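Local coordinates for protein probable 3-hydroxyisobutyrate dehydrogenase (Pseudomonas aeruginosa, PDB 3OBB) that catalyses the NAD-dependent oxidation of L-serine and methyl-L-serine and has low activity toward beta-hydroxyisobutyrate, at residues S48-S52 and A53-V57; S97-P101 and T102-K106. All blocks are in the same frame, centred on the assembly; numbering follows the deposited sequence.

Overall arrangement
Interactions 1 and 2 come in series along the chain and lie in the same NAD-binding, Rossmann-type domain, each at the place where a helix starts after a strand of the shared sheet. Interaction 1 is the tight turn from strand 48-49, the outermost on its side within this chain, into helix 53-57. Interaction 2 belongs to the loop that leads from strand 92-95 into helix 101-112. Their centres are 23 Å apart and their nearest atoms about 12 Å, so they do not touch. Interaction 1 is partly exposed and lies near A7 of the NAD-binding stretch, whereas interaction 2 is buried and its loop carries the NAD-binding residue T98.

Interaction 1: S48-S52 and A53-V57; sequences SAARS and ARDAV
D55 reaches back from the first turn of helix 53-57 to R51, and its OD2 takes the backbone N of R51 at 3.1 Å. With CG anti to its own backbone N (chi1 179°), the carboxylate is carried over the residues that precede the helix. The N-H approaches OD2 from above the carboxylate plane, 37° out of it, although the bond itself is nearly straight. The side chain of R51 crosses that of D55 at a slant, CB meeting CB at 3.7 Å, and the guanidinium and carboxylate planes are turned 54° apart. R51 NE is 5.0 Å from D55 OD1, too far for a salt bridge, though the opposite charges may still attract weakly.

S52 is the N-cap residue of the helix: its OG accepts a weak bond of 3.3 Å from D55 N. Together with the D55 carboxylate bonded to R51 N, this ties the first turn of the helix to the loop linking it to edge strand 48-49 of the Rossmann-type sheet. S52 OG also lies over one face of the R54 guanidinium, offset toward its rim.

S52 O receives A56 N, starting the helical bonding. On the inner side A50 CB meets A56 CB at 3.6 Å, and A56 in turn packs on A7 of strand 5-9.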
loop_
_atom_site.group_PDB
_atom_site.type_symbol
_atom_site.label_atom_id
_atom_site.label_comp_id
_atom_site.label_asym_id
_atom_site.label_seq_id
_atom_site.Cartn_x
_atom_site.Cartn_y
_atom_site.Cartn_z
ATOM N N SER A 48 -44.558 18.794 11.474
ATOM C CA SER A 48 -45.243 19.474 10.378
ATOM C C SER A 48 -44.335 19.416 9.154
ATOM O O SER A 48 -43.098 19.457 9.284
ATOM C CB SER A 48 -45.593 20.942 10.714
ATOM O OG SER A 48 -45.662 21.160 12.117
ATOM N N ALA A 49 -44.943 19.289 7.978
ATOM C CA ALA A 49 -44.202 19.222 6.734
ATOM C C ALA A 49 -44.007 20.625 6.210
ATOM O O ALA A 49 -44.915 21.444 6.208
ATOM C CB ALA A 49 -44.924 18.370 5.702
ATOM N N ALA A 50 -42.798 20.908 5.770
ATOM C CA ALA A 50 -42.539 22.200 5.155
ATOM C C ALA A 50 -42.545 22.007 3.646
ATOM O O ALA A 50 -42.338 20.897 3.157
ATOM C CB ALA A 50 -41.209 22.735 5.636
ATOM N N ARG A 51 -42.780 23.088 2.925
ATOM C CA ARG A 51 -42.770 23.133 1.468
ATOM C C ARG A 51 -41.394 22.895 0.862
ATOM O O ARG A 51 -41.277 22.425 -0.276
ATOM C CB ARG A 51 -43.187 24.527 1.034
ATOM C CG ARG A 51 -44.663 24.762 0.935
ATOM C CD ARG A 51 -44.947 26.239 1.152
ATOM N NE ARG A 51 -45.934 26.786 0.241
ATOM C CZ ARG A 51 -47.191 26.357 0.132
ATOM N NH1 ARG A 51 -47.601 25.319 0.858
ATOM N NH2 ARG A 51 -48.030 26.955 -0.726
ATOM N N SER A 52 -40.363 23.295 1.599
ATOM C CA SER A 52 -38.992 23.210 1.129
ATOM C C SER A 52 -38.044 23.540 2.270
ATOM O O SER A 52 -38.480 23.826 3.392
ATOM C CB SER A 52 -38.757 24.175 -0.041
ATOM O OG SER A 52 -39.013 25.502 0.365
ATOM N N ALA A 53 -36.749 23.503 1.967
ATOM C CA ALA A 53 -35.715 23.892 2.920
ATOM C C ALA A 53 -35.901 25.343 3.357
ATOM O O ALA A 53 -35.937 25.633 4.560
ATOM C CB ALA A 53 -34.335 23.678 2.321
ATOM N N ARG A 54 -36.021 26.252 2.386
ATOM C CA ARG A 54 -36.242 27.652 2.709
ATOM C C ARG A 54 -37.500 27.855 3.565
ATOM O O ARG A 54 -37.420 28.503 4.626
ATOM C CB ARG A 54 -36.240 28.545 1.458
ATOM C CG ARG A 54 -36.477 27.812 0.146
ATOM C CD ARG A 54 -37.133 28.739 -0.922
ATOM N NE ARG A 54 -38.222 28.020 -1.603
ATOM C CZ ARG A 54 -38.015 27.087 -2.566
ATOM N NH1 ARG A 54 -36.752 26.763 -3.013
ATOM N NH2 ARG A 54 -39.079 26.473 -3.093
ATOM N N ASP A 55 -38.643 27.272 3.136
ATOM C CA ASP A 55 -39.899 27.411 3.892
ATOM C C ASP A 55 -39.783 26.977 5.354
ATOM O O ASP A 55 -40.375 27.629 6.247
ATOM C CB ASP A 55 -41.041 26.658 3.212
ATOM C CG ASP A 55 -42.368 26.763 3.987
ATOM O OD1 ASP A 55 -42.945 27.877 4.063
ATOM O OD2 ASP A 55 -42.828 25.718 4.521
ATOM N N ALA A 56 -39.009 25.898 5.574
ATOM C CA ALA A 56 -38.852 25.234 6.875
ATOM C C ALA A 56 -38.239 26.150 7.927
ATOM O O ALA A 56 -38.836 26.372 9.018
ATOM C CB ALA A 56 -38.009 23.965 6.722
ATOM N N VAL A 57 -37.043 26.682 7.572
ATOM C CA VAL A 57 -36.303 27.615 8.430
ATOM C C VAL A 57 -37.078 28.914 8.711
ATOM O O VAL A 57 -36.725 29.655 9.620
ATOM C CB VAL A 57 -34.900 27.953 7.833
ATOM C CG1 VAL A 57 -34.225 26.683 7.269
ATOM C CG2 VAL A 57 -34.996 29.049 6.757
#

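Interaction 2: S97-P101 and T102-K106; sequences STIAP and TSARK
A100 and A104 are joined by a backbone hydrogen bond, A104 N to A100 O at 2.9 Å. R105 N makes the next such bond, to P101 O, also at 2.9 Å. Successive carbonyls thus each receive an N-H four residues on, the i to i+4 pattern of an alpha helix. A100 holds the N-cap position, and P101 follows as the first helical residue, where the lack of an N-H costs no helical bond.

The side-chain hydroxyl of S103 finds its partner outside this turn. OG stands anti to the backbone N (chi1 163°) and is hydrogen-bonded to E74 OE1 of helix 70-78, whose other carboxylate oxygen, OE2, forms a salt bridge with K106 NZ, so that one glutamate serves two positions of helix 101-112. I99 CD1 lies 3.6 Å from S103 OG as an apolar neighbour and reaches A104 CB at 4.1 Å.

This is a strand-loop-helix passage of the Rossmann-type NAD-binding domain, following strand 92-95. Several polar atoms of the loop have partners: Q170 receives I99 N at OE1 and donates from NE2 to S97 O, S97 OG accepts from L67 N, and A100 N is taken by S70 OG. T98, an NAD-binding residue, is hydrogen-bonded through OG1 to NZ of the active-site residue K173.

R105 folds back alongside P101, bent at chi3 (-148°), bringing NH2 to 3.5 Å from P101 CB. P101 O lies over one face of the guanidinium, offset toward the rim, and R105 also packs on N197 of the second subunit.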
loop_
_atom_site.group_PDB
_atom_site.type_symbol
_atom_site.label_atom_id
_atom_site.label_comp_id
_atom_site.label_asym_id
_atom_site.label_seq_id
_atom_site.Cartn_x
_atom_site.Cartn_y
_atom_site.Cartn_z
ATOM N N SER A 97 -24.164 16.826 8.677
ATOM C CA SER A 97 -23.709 15.972 7.600
ATOM C C SER A 97 -22.225 15.746 7.757
ATOM O O SER A 97 -21.538 16.479 8.474
ATOM C CB SER A 97 -23.958 16.652 6.254
ATOM O OG SER A 97 -25.332 16.946 6.123
ATOM N N THR A 98 -21.724 14.751 7.050
ATOM C CA THR A 98 -20.296 14.570 6.950
ATOM C C THR A 98 -19.843 15.126 5.619
ATOM O O THR A 98 -20.242 14.624 4.549
ATOM C CB THR A 98 -19.911 13.083 7.099
ATOM O OG1 THR A 98 -20.291 12.652 8.412
ATOM C CG2 THR A 98 -18.407 12.897 6.929
ATOM N N ILE A 99 -19.012 16.164 5.706
ATOM C CA ILE A 99 -18.541 16.880 4.540
ATOM C C ILE A 99 -17.088 17.250 4.779
ATOM O O ILE A 99 -16.630 17.235 5.915
ATOM C CB ILE A 99 -19.407 18.148 4.267
ATOM C CG1 ILE A 99 -19.226 19.197 5.381
ATOM C CG2 ILE A 99 -20.878 17.755 4.107
ATOM C CD1 ILE A 99 -20.024 20.511 5.158
ATOM N N ALA A 100 -16.361 17.555 3.716
ATOM C CA ALA A 100 -14.965 17.946 3.841
ATOM C C ALA A 100 -14.821 19.144 4.799
ATOM O O ALA A 100 -15.628 20.077 4.757
ATOM C CB ALA A 100 -14.369 18.245 2.481
ATOM N N PRO A 101 -13.846 19.077 5.723
ATOM C CA PRO A 101 -13.549 20.182 6.612
ATOM C C PRO A 101 -13.434 21.536 5.915
ATOM O O PRO A 101 -13.935 22.519 6.449
ATOM C CB PRO A 101 -12.205 19.769 7.224
ATOM C CG PRO A 101 -12.314 18.323 7.314
ATOM C CD PRO A 101 -13.018 17.899 6.057
ATOM N N THR A 102 -12.763 21.585 4.761
ATOM C CA THR A 102 -12.610 22.826 4.001
ATOM C C THR A 102 -14.007 23.370 3.735
ATOM O O THR A 102 -14.313 24.510 4.080
ATOM C CB THR A 102 -11.826 22.639 2.668
ATOM O OG1 THR A 102 -10.479 22.257 2.954
ATOM C CG2 THR A 102 -11.779 23.939 1.878
ATOM N N SER A 103 -14.854 22.534 3.153
ATOM C CA SER A 103 -16.242 22.898 2.892
ATOM C C SER A 103 -17.016 23.368 4.141
ATOM O O SER A 103 -17.770 24.338 4.057
ATOM C CB SER A 103 -16.961 21.768 2.173
ATOM O OG SER A 103 -18.353 21.933 2.262
ATOM N N ALA A 104 -16.811 22.719 5.287
ATOM C CA ALA A 104 -17.411 23.171 6.556
ATOM C C ALA A 104 -16.929 24.546 7.024
ATOM O O ALA A 104 -17.699 25.304 7.614
ATOM C CB ALA A 104 -17.165 22.164 7.648
ATOM N N ARG A 105 -15.650 24.843 6.824
ATOM C CA ARG A 105 -15.111 26.161 7.186
ATOM C C ARG A 105 -15.711 27.252 6.307
ATOM O O ARG A 105 -16.045 28.344 6.784
ATOM C CB ARG A 105 -13.584 26.199 7.050
ATOM C CG ARG A 105 -12.878 25.435 8.133
ATOM C CD ARG A 105 -11.374 25.479 7.998
ATOM N NE ARG A 105 -10.890 24.204 8.509
ATOM C CZ ARG A 105 -10.252 23.282 7.797
ATOM N NH1 ARG A 105 -9.929 23.494 6.528
ATOM N NH2 ARG A 105 -9.887 22.165 8.395
ATOM N N LYS A 106 -15.806 26.948 5.018
ATOM C CA LYS A 106 -16.413 27.823 4.027
ATOM C C LYS A 106 -17.849 28.187 4.430
ATOM O O LYS A 106 -18.205 29.375 4.466
ATOM C CB LYS A 106 -16.358 27.140 2.658
ATOM C CG LYS A 106 -16.742 28.001 1.510
ATOM C CD LYS A 106 -15.653 28.007 0.425
ATOM C CE LYS A 106 -16.258 28.391 -0.928
ATOM N NZ LYS A 106 -17.394 27.452 -1.267
#